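Long-range contacts in putative trimethylamine methyltransferase (Rhizobium meliloti, PDB 4YYC), which probably acts as a methyltransferase of the trimethylamine methyltransferase family: residues A[74-79]-A[249-254]; A[118-123]-A[235-240]; A[358-363]-A[389-394]. All blocks are in the same frame, centred on the assembly; numbering follows the deposited sequence.

Interaction 1. Residues A[74-79]-A[249-254]; sequences GIEFRD and PMVFDE
Glu-76 and Val-251 pair as neighbours on two parallel strands, and Phe-77 and Phe-252 pair one step further on. The backbone bonds follow the parallel pattern, in which one residue bonds to both flanks of its opposite number. Glu-76 N gives its proton to Met-250 O at 3.0 Å, Glu-76 O takes one from Phe-252 N, and Arg-78 N reaches Phe-252 O with an almost straight N-H...O angle of 177°.

The tight part is the face carrying the phenylalanines. Their rings run side by side with planes 33° apart, and Phe-252 CD2 sits over a face of the Phe-77 ring, 3.9 Å from Phe-77 CZ. Ile-75 holds CG2 anti to its backbone N, which brings that methyl to the edge of the Phe-252 ring at 4.0 Å from CD2. Its other branch ends with CD1 3.7 Å from CB of Met-250, a selenomethionine.

On the other face, Pro-441 and Gly-442 of the second subunit cover Glu-76 and Val-251; water gathers at the far end, where Asp-79 and Glu-254 are exposed. The stretched-out Arg-78 chain lays its guanidinium across Val-251, whose CG2 rests over the centre of the plane 3.8 Å above it. NE then meets Glu-76 OE1 at 2.8 Å in a salt bridge on the anti lone pair, while Glu-76 OE2 is paired with Arg-98. One water links Arg-78 NH1 to Asp-253 OD1; another joins Asp-79 OD2 and Asp-253 OD1 and accepts from Glu-254 N at the start of helix 254-265.

Within this chain the contact is the parallel edge pair of a small mixed sheet outside the central one, with strand 98-100 on the far side of 75-77. Helices 56-73, 254-265 and 286-307 pack on the apolar residues.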
loop_
_atom_site.group_PDB
_atom_site.type_symbol
_atom_site.label_atom_id
_atom_site.label_comp_id
_atom_site.label_asym_id
_atom_site.label_seq_id
_atom_site.Cartn_x
_atom_site.Cartn_y
_atom_site.Cartn_z
ATOM N N GLY A 74 -19.143 3.417 30.837
ATOM C CA GLY A 74 -19.728 4.679 30.441
ATOM C C GLY A 74 -18.739 5.600 29.753
ATOM O O GLY A 74 -17.575 5.274 29.569
ATOM N N ILE A 75 -19.251 6.742 29.346
ATOM C CA ILE A 75 -18.467 7.763 28.651
ATOM C C ILE A 75 -18.680 9.085 29.376
ATOM O O ILE A 75 -19.805 9.438 29.703
ATOM C CB ILE A 75 -18.950 7.900 27.205
ATOM C CG1 ILE A 75 -18.882 6.557 26.458
ATOM C CG2 ILE A 75 -18.178 8.987 26.479
ATOM C CD1 ILE A 75 -17.504 6.022 26.163
ATOM N N GLU A 76 -17.603 9.793 29.650
ATOM C CA GLU A 76 -17.722 11.126 30.267
ATOM C C GLU A 76 -18.174 12.176 29.255
ATOM O O GLU A 76 -17.634 12.255 28.161
ATOM C CB GLU A 76 -16.379 11.563 30.839
ATOM C CG GLU A 76 -15.832 10.649 31.931
ATOM C CD GLU A 76 -16.141 11.163 33.315
ATOM O OE1 GLU A 76 -15.736 12.300 33.636
ATOM O OE2 GLU A 76 -16.818 10.451 34.091
ATOM N N PHE A 77 -19.161 12.997 29.637
ATOM C CA PHE A 77 -19.545 14.166 28.889
ATOM C C PHE A 77 -19.245 15.282 29.853
ATOM O O PHE A 77 -20.001 15.515 30.789
ATOM C CB PHE A 77 -21.018 14.090 28.468
ATOM C CG PHE A 77 -21.239 13.230 27.248
ATOM C CD1 PHE A 77 -21.098 11.843 27.305
ATOM C CD2 PHE A 77 -21.529 13.814 26.021
ATOM C CE1 PHE A 77 -21.231 11.082 26.153
ATOM C CE2 PHE A 77 -21.668 13.052 24.872
ATOM C CZ PHE A 77 -21.505 11.693 24.933
ATOM N N ARG A 78 -18.110 15.957 29.665
ATOM C CA ARG A 78 -17.608 16.876 30.698
ATOM C C ARG A 78 -17.943 18.335 30.473
ATOM O O ARG A 78 -17.923 18.804 29.363
ATOM C CB ARG A 78 -16.108 16.730 30.831
ATOM C CG ARG A 78 -15.743 15.364 31.323
ATOM C CD ARG A 78 -14.252 15.228 31.562
ATOM N NE ARG A 78 -13.929 13.966 32.240
ATOM C CZ ARG A 78 -12.675 13.547 32.453
ATOM N NH1 ARG A 78 -11.645 14.262 32.017
ATOM N NH2 ARG A 78 -12.449 12.393 33.074
ATOM N N ASP A 79 -18.248 19.019 31.570
ATOM C CA ASP A 79 -18.456 20.452 31.606
ATOM C C ASP A 79 -19.565 20.897 30.661
ATOM O O ASP A 79 -19.479 21.992 30.104
ATOM C CB ASP A 79 -17.105 21.183 31.342
ATOM C CG ASP A 79 -16.018 20.764 32.312
ATOM O OD1 ASP A 79 -16.233 20.922 33.496
ATOM O OD2 ASP A 79 -14.985 20.201 31.894
ATOM N N PRO A 249 -9.063 8.313 26.203
ATOM C CA PRO A 249 -10.196 7.365 26.231
ATOM C C PRO A 249 -11.484 7.911 26.870
ATOM O O PRO A 249 -11.470 8.400 27.990
ATOM C CB PRO A 249 -9.667 6.194 27.071
ATOM C CG PRO A 249 -8.615 6.825 27.957
ATOM C CD PRO A 249 -8.005 7.949 27.163
HETATM N N MSE A 250 -12.588 7.748 26.124
HETATM C CA MSE A 250 -13.966 7.716 26.641
HETATM C C MSE A 250 -14.356 9.030 27.310
HETATM O O MSE A 250 -15.096 9.033 28.286
HETATM C CB MSE A 250 -14.119 6.466 27.553
HETATM C CG MSE A 250 -13.912 5.164 26.739
HETATM SE SE MSE A 250 -13.965 3.613 27.960
HETATM C CE MSE A 250 -12.109 3.705 28.660
ATOM N N VAL A 251 -13.890 10.151 26.767
ATOM C CA VAL A 251 -14.299 11.472 27.263
ATOM C C VAL A 251 -14.652 12.319 26.067
ATOM O O VAL A 251 -13.873 12.361 25.098
ATOM C CB VAL A 251 -13.146 12.171 28.038
ATOM C CG1 VAL A 251 -13.483 13.628 28.365
ATOM C CG2 VAL A 251 -12.826 11.413 29.326
ATOM N N PHE A 252 -15.768 13.063 26.180
ATOM C CA PHE A 252 -16.020 14.230 25.313
ATOM C C PHE A 252 -15.983 15.475 26.180
ATOM O O PHE A 252 -16.627 15.516 27.193
ATOM C CB PHE A 252 -17.379 14.116 24.595
ATOM C CG PHE A 252 -17.369 13.104 23.477
ATOM C CD1 PHE A 252 -16.928 13.447 22.213
ATOM C CD2 PHE A 252 -17.781 11.799 23.720
ATOM C CE1 PHE A 252 -16.883 12.513 21.192
ATOM C CE2 PHE A 252 -17.746 10.842 22.697
ATOM C CZ PHE A 252 -17.299 11.190 21.451
ATOM N N ASP A 253 -15.211 16.448 25.728
ATOM C CA ASP A 253 -15.040 17.697 26.438
ATOM C C ASP A 253 -15.924 18.819 25.924
ATOM O O ASP A 253 -16.483 18.788 24.829
ATOM C CB ASP A 253 -13.573 18.108 26.365
ATOM C CG ASP A 253 -12.706 17.366 27.358
ATOM O OD1 ASP A 253 -13.107 17.276 28.551
ATOM O OD2 ASP A 253 -11.615 16.905 26.941
ATOM N N GLU A 254 -16.045 19.825 26.778
ATOM C CA GLU A 254 -16.888 20.972 26.546
ATOM C C GLU A 254 -16.757 21.634 25.164
ATOM O O GLU A 254 -17.751 21.968 24.525
ATOM C CB GLU A 254 -16.549 21.987 27.648
ATOM C CG GLU A 254 -17.313 23.277 27.645
ATOM C CD GLU A 254 -16.981 24.128 28.855
ATOM O OE1 GLU A 254 -15.852 24.049 29.389
ATOM O OE2 GLU A 254 -17.876 24.876 29.276
HETATM O O HOH W 1 -11.352 16.529 30.480
HETATM O O HOH W 2 -14.437 19.666 29.225
#

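Interaction 2. Residues A[118-123]-A[235-240]; sequences TWHARN and ENNAVT
His-120 N points its proton at Ala-238 O over 2.9 Å, nearly straight at 175° and in the carbonyl plane. A weak second bond runs from Trp-119 NE1 to Val-239 O at 3.2 Å; NE1 is also bonded outside the two segments. With CG anti to the backbone N (chi1 -172°), the indole turns its NE1 edge to that oxygen, which lies in the ring plane.

Waters carry the rest. One molecule donates to Thr-118 O and accepts from Ala-238 N; another donates to both His-120 O and Val-239 O. A third lies 2.8 Å from His-120 NE2 and donates to Asn-237 OD1, while Asn-237 ND2 is bonded to Phe-233 O.

Van der Waals contact sandwiches the imidazole. Asn-237 leans over one face near the rim, its CB 3.6 Å from His-120 CD2, with amide and ring planes 69° apart. Thr-118 CG2 covers the centre of the opposite face, 3.5 Å above it.

The contact joins the end of strand 116-119 to the lead-in of strand 240-245, which pairs in parallel with 208-209 and 269-277 in the central sheet, probably the TIM-barrel type of this family. Helix 215-229 packs against Val-239, and Met-209 touches Trp-119.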
loop_
_atom_site.group_PDB
_atom_site.type_symbol
_atom_site.label_atom_id
_atom_site.label_comp_id
_atom_site.label_asym_id
_atom_site.label_seq_id
_atom_site.Cartn_x
_atom_site.Cartn_y
_atom_site.Cartn_z
ATOM N N THR A 118 -25.170 14.621 0.764
ATOM C CA THR A 118 -24.340 15.479 -0.066
ATOM C C THR A 118 -23.663 16.565 0.768
ATOM O O THR A 118 -24.312 17.243 1.583
ATOM C CB THR A 118 -25.206 16.145 -1.149
ATOM O OG1 THR A 118 -25.876 15.125 -1.908
ATOM C CG2 THR A 118 -24.347 16.989 -2.056
ATOM N N TRP A 119 -22.361 16.724 0.559
ATOM C CA TRP A 119 -21.587 17.861 1.042
ATOM C C TRP A 119 -21.571 18.868 -0.085
ATOM O O TRP A 119 -20.958 18.669 -1.119
ATOM C CB TRP A 119 -20.176 17.418 1.385
ATOM C CG TRP A 119 -19.307 18.389 2.056
ATOM C CD1 TRP A 119 -19.592 19.667 2.494
ATOM C CD2 TRP A 119 -17.963 18.134 2.404
ATOM N NE1 TRP A 119 -18.470 20.202 3.099
ATOM C CE2 TRP A 119 -17.468 19.268 3.068
ATOM C CE3 TRP A 119 -17.120 17.033 2.227
ATOM C CZ2 TRP A 119 -16.165 19.324 3.554
ATOM C CZ3 TRP A 119 -15.842 17.094 2.710
ATOM C CH2 TRP A 119 -15.373 18.214 3.360
ATOM N N HIS A 120 -22.375 19.927 0.078
ATOM C CA HIS A 120 -22.573 20.882 -0.990
ATOM C C HIS A 120 -21.405 21.853 -1.065
ATOM O O HIS A 120 -20.895 22.303 -0.031
ATOM C CB HIS A 120 -23.871 21.646 -0.800
ATOM C CG HIS A 120 -25.081 20.767 -0.951
ATOM N ND1 HIS A 120 -25.814 20.702 -2.115
ATOM C CD2 HIS A 120 -25.633 19.862 -0.111
ATOM C CE1 HIS A 120 -26.776 19.808 -1.976
ATOM N NE2 HIS A 120 -26.685 19.276 -0.773
ATOM N N ALA A 121 -21.033 22.196 -2.275
ATOM C CA ALA A 121 -19.969 23.175 -2.544
ATOM C C ALA A 121 -20.592 24.403 -3.151
ATOM O O ALA A 121 -21.638 24.340 -3.801
ATOM C CB ALA A 121 -18.957 22.575 -3.515
ATOM N N ARG A 122 -19.920 25.532 -3.028
ATOM C CA ARG A 122 -20.479 26.761 -3.563
ATOM C C ARG A 122 -20.552 26.723 -5.092
ATOM O O ARG A 122 -21.401 27.363 -5.663
ATOM C CB ARG A 122 -19.712 27.973 -3.062
ATOM C CG ARG A 122 -18.302 28.125 -3.628
ATOM C CD ARG A 122 -17.637 29.332 -2.999
ATOM N NE ARG A 122 -16.377 29.773 -3.589
ATOM C CZ ARG A 122 -16.258 30.509 -4.680
ATOM N NH1 ARG A 122 -17.326 30.889 -5.374
ATOM N NH2 ARG A 122 -15.058 30.913 -5.092
ATOM N N ASN A 123 -19.660 25.958 -5.729
ATOM C CA ASN A 123 -19.819 25.551 -7.111
ATOM C C ASN A 123 -20.438 24.151 -7.076
ATOM O O ASN A 123 -19.759 23.212 -6.714
ATOM C CB ASN A 123 -18.475 25.521 -7.837
ATOM C CG ASN A 123 -18.544 24.903 -9.219
ATOM O OD1 ASN A 123 -19.602 24.491 -9.702
ATOM N ND2 ASN A 123 -17.395 24.888 -9.902
ATOM N N GLU A 235 -29.799 25.591 6.444
ATOM C CA GLU A 235 -30.600 24.813 7.382
ATOM C C GLU A 235 -31.066 23.484 6.795
ATOM O O GLU A 235 -31.434 22.591 7.543
ATOM C CB GLU A 235 -31.830 25.614 7.826
ATOM C CG GLU A 235 -31.513 26.824 8.695
ATOM C CD GLU A 235 -30.867 26.472 10.036
ATOM O OE1 GLU A 235 -31.212 25.445 10.679
ATOM O OE2 GLU A 235 -29.962 27.218 10.460
ATOM N N ASN A 236 -31.041 23.355 5.475
ATOM C CA ASN A 236 -31.537 22.165 4.819
ATOM C C ASN A 236 -30.469 21.284 4.165
ATOM O O ASN A 236 -30.794 20.217 3.679
ATOM C CB ASN A 236 -32.573 22.574 3.782
ATOM C CG ASN A 236 -33.876 22.996 4.415
ATOM O OD1 ASN A 236 -34.598 22.165 4.942
ATOM N ND2 ASN A 236 -34.159 24.308 4.421
ATOM N N ASN A 237 -29.214 21.717 4.152
ATOM C CA ASN A 237 -28.169 21.022 3.381
ATOM C C ASN A 237 -26.830 21.168 4.100
ATOM O O ASN A 237 -26.469 22.266 4.562
ATOM C CB ASN A 237 -27.979 21.660 2.023
ATOM C CG ASN A 237 -29.212 21.588 1.150
ATOM O OD1 ASN A 237 -29.492 20.553 0.534
ATOM N ND2 ASN A 237 -29.981 22.659 1.119
ATOM N N ALA A 238 -26.076 20.076 4.180
ATOM C CA ALA A 238 -24.745 20.135 4.752
ATOM C C ALA A 238 -23.806 20.852 3.762
ATOM O O ALA A 238 -23.666 20.438 2.596
ATOM C CB ALA A 238 -24.209 18.723 5.044
ATOM N N VAL A 239 -23.191 21.925 4.226
ATOM C CA VAL A 239 -22.159 22.628 3.456
ATOM C C VAL A 239 -20.808 22.574 4.148
ATOM O O VAL A 239 -19.819 23.025 3.585
ATOM C CB VAL A 239 -22.521 24.093 3.143
ATOM C CG1 VAL A 239 -23.804 24.179 2.314
ATOM C CG2 VAL A 239 -22.656 24.932 4.395
ATOM N N THR A 240 -20.767 22.014 5.352
ATOM C CA THR A 240 -19.529 21.817 6.109
ATOM C C THR A 240 -19.519 20.418 6.727
ATOM O O THR A 240 -20.576 19.880 7.126
ATOM C CB THR A 240 -19.351 22.851 7.238
ATOM O OG1 THR A 240 -20.537 22.863 8.039
ATOM C CG2 THR A 240 -19.122 24.197 6.685
HETATM O O HOH W 3 -26.754 17.647 2.714
HETATM O O HOH W 4 -18.787 23.860 1.134
HETATM O O HOH W 5 -28.660 17.798 0.449
#

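Interaction 3. Residues A[358-363]-A[389-394]; sequences GSLCGS and VLHAAG
Gly-358 lies against Val-389 and the His-391 carbonyl, its CA 3.6 Å from Val-389 CG1. Having no side chain lets it sit this close: a CB would run into both Leu-390 O and His-391 O.

Ser-359 comes next and carries the polar grip. Its N donates to His-391 O at 2.9 Å, with the donor tilted 25° from the carbonyl plane. With OG set beside its own backbone N (chi1 -63°), the hydroxyl donates to Ala-392 O at 2.7 Å, approaching well out of that carbonyl's plane. An alanine here is likely to leave the buried Ala-392 carbonyl without this donor and the second segment held by one direct hydrogen bond. A water lies between Ser-359 O and His-391 O.

Leu-360 then swings back with CD2, which reaches 3.6 Å from His-391 CB and approaches the imidazole obliquely. Leu-390 CG covers a face of that ring, and Tyr-141 N bonds to ND1. Leu-360 CD2 thus packs behind the residue that bonds, through NE2, an unidentified ligand that probably came from the crystallisation liquor.

The first segment is a buried loop after strand 354-355, and the second, also buried, runs out of the end of strand 388-389. Helix 368-383 packs on Ser-359 and Val-389, helix 404-420 covers Ala-392, and Arg-355 touches His-391.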
loop_
_atom_site.group_PDB
_atom_site.type_symbol
_atom_site.label_atom_id
_atom_site.label_comp_id
_atom_site.label_asym_id
_atom_site.label_seq_id
_atom_site.Cartn_x
_atom_site.Cartn_y
_atom_site.Cartn_z
ATOM N N GLY A 358 -5.604 8.356 5.493
ATOM C CA GLY A 358 -4.889 9.462 4.873
ATOM C C GLY A 358 -3.439 9.113 4.604
ATOM O O GLY A 358 -3.057 7.953 4.610
ATOM N N SER A 359 -2.666 10.107 4.199
ATOM C CA SER A 359 -1.233 9.953 3.886
ATOM C C SER A 359 -0.424 10.325 5.129
ATOM O O SER A 359 0.186 11.419 5.225
ATOM C CB SER A 359 -0.873 10.795 2.654
ATOM O OG SER A 359 -1.583 10.326 1.495
ATOM N N LEU A 360 -0.480 9.456 6.135
ATOM C CA LEU A 360 0.084 9.764 7.461
ATOM C C LEU A 360 1.470 9.215 7.656
ATOM O O LEU A 360 1.764 8.109 7.168
ATOM C CB LEU A 360 -0.835 9.112 8.543
ATOM C CG LEU A 360 -2.313 9.538 8.553
ATOM C CD1 LEU A 360 -3.073 8.831 9.653
ATOM C CD2 LEU A 360 -2.465 11.051 8.619
ATOM N N CYS A 361 2.300 9.920 8.398
ATOM C CA CYS A 361 3.657 9.512 8.690
ATOM C C CYS A 361 4.262 10.272 9.856
ATOM O O CYS A 361 3.738 11.327 10.305
ATOM C CB CYS A 361 4.534 9.697 7.456
ATOM S SG CYS A 361 4.740 11.444 6.953
ATOM N N GLY A 362 5.375 9.754 10.345
ATOM C CA GLY A 362 6.107 10.339 11.447
ATOM C C GLY A 362 7.458 10.898 11.053
ATOM O O GLY A 362 8.155 11.490 11.881
ATOM N N SER A 363 7.881 10.691 9.818
ATOM C CA SER A 363 9.149 11.231 9.382
ATOM C C SER A 363 9.223 12.732 9.399
ATOM O O SER A 363 8.222 13.412 9.306
ATOM C CB SER A 363 9.415 10.775 7.938
ATOM O OG SER A 363 10.758 10.998 7.599
ATOM N N VAL A 389 -11.650 11.287 3.821
ATOM C CA VAL A 389 -10.265 11.147 4.162
ATOM C C VAL A 389 -9.689 12.506 4.504
ATOM O O VAL A 389 -9.215 13.277 3.632
ATOM C CB VAL A 389 -9.475 10.499 3.001
ATOM C CG1 VAL A 389 -8.059 10.184 3.445
ATOM C CG2 VAL A 389 -10.155 9.253 2.461
ATOM N N LEU A 390 -9.644 12.778 5.798
ATOM C CA LEU A 390 -8.859 13.888 6.295
ATOM C C LEU A 390 -7.394 13.536 6.183
ATOM O O LEU A 390 -7.011 12.364 6.245
ATOM C CB LEU A 390 -9.241 14.151 7.755
ATOM C CG LEU A 390 -8.842 15.528 8.312
ATOM C CD1 LEU A 390 -9.439 16.642 7.485
ATOM C CD2 LEU A 390 -9.290 15.558 9.783
ATOM N N HIS A 391 -6.529 14.532 5.975
ATOM C CA HIS A 391 -5.086 14.319 5.918
ATOM C C HIS A 391 -4.667 13.495 4.699
ATOM O O HIS A 391 -3.684 12.752 4.732
ATOM C CB HIS A 391 -4.464 13.681 7.145
ATOM C CG HIS A 391 -5.010 14.154 8.460
ATOM N ND1 HIS A 391 -4.857 15.435 8.932
ATOM C CD2 HIS A 391 -5.621 13.470 9.442
ATOM C CE1 HIS A 391 -5.383 15.533 10.128
ATOM N NE2 HIS A 391 -5.850 14.352 10.473
ATOM N N ALA A 392 -5.407 13.615 3.612
ATOM C CA ALA A 392 -5.029 12.861 2.408
ATOM C C ALA A 392 -3.740 13.313 1.766
ATOM O O ALA A 392 -3.091 12.522 1.071
ATOM C CB ALA A 392 -6.175 12.922 1.399
ATOM N N ALA A 393 -3.335 14.556 1.987
ATOM C CA ALA A 393 -2.055 15.097 1.478
ATOM C C ALA A 393 -1.508 16.163 2.347
ATOM O O ALA A 393 -2.275 17.039 2.837
ATOM C CB ALA A 393 -2.183 15.617 0.077
ATOM N N GLY A 394 -0.210 16.170 2.505
ATOM C CA GLY A 394 0.493 17.257 3.175
ATOM C C GLY A 394 1.032 17.022 4.575
ATOM O O GLY A 394 1.871 17.822 5.044
HETATM O O HOH W 6 -1.093 13.796 4.281
#

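Interaction 3 is wholly buried, its centre about 9 Å from the centre of the chain and beside the bound ligand, whereas interactions 1 and 2 are partly buried and interaction 1 lies furthest out, where the second subunit reaches it. Interaction 2 is nested in the loop that interaction 1 closes; interaction 3 follows both. No two share a segment or touch, though 2 and 3 come within about 7 Å at their nearest atoms. Chemistry tracks place: strand pairing with an aromatic face and a charged, watered end in 1, one straight backbone bond backed by waters between backbone and side-chain polar atoms in 2, and close glycine packing with a serine hydroxyl bond in 3.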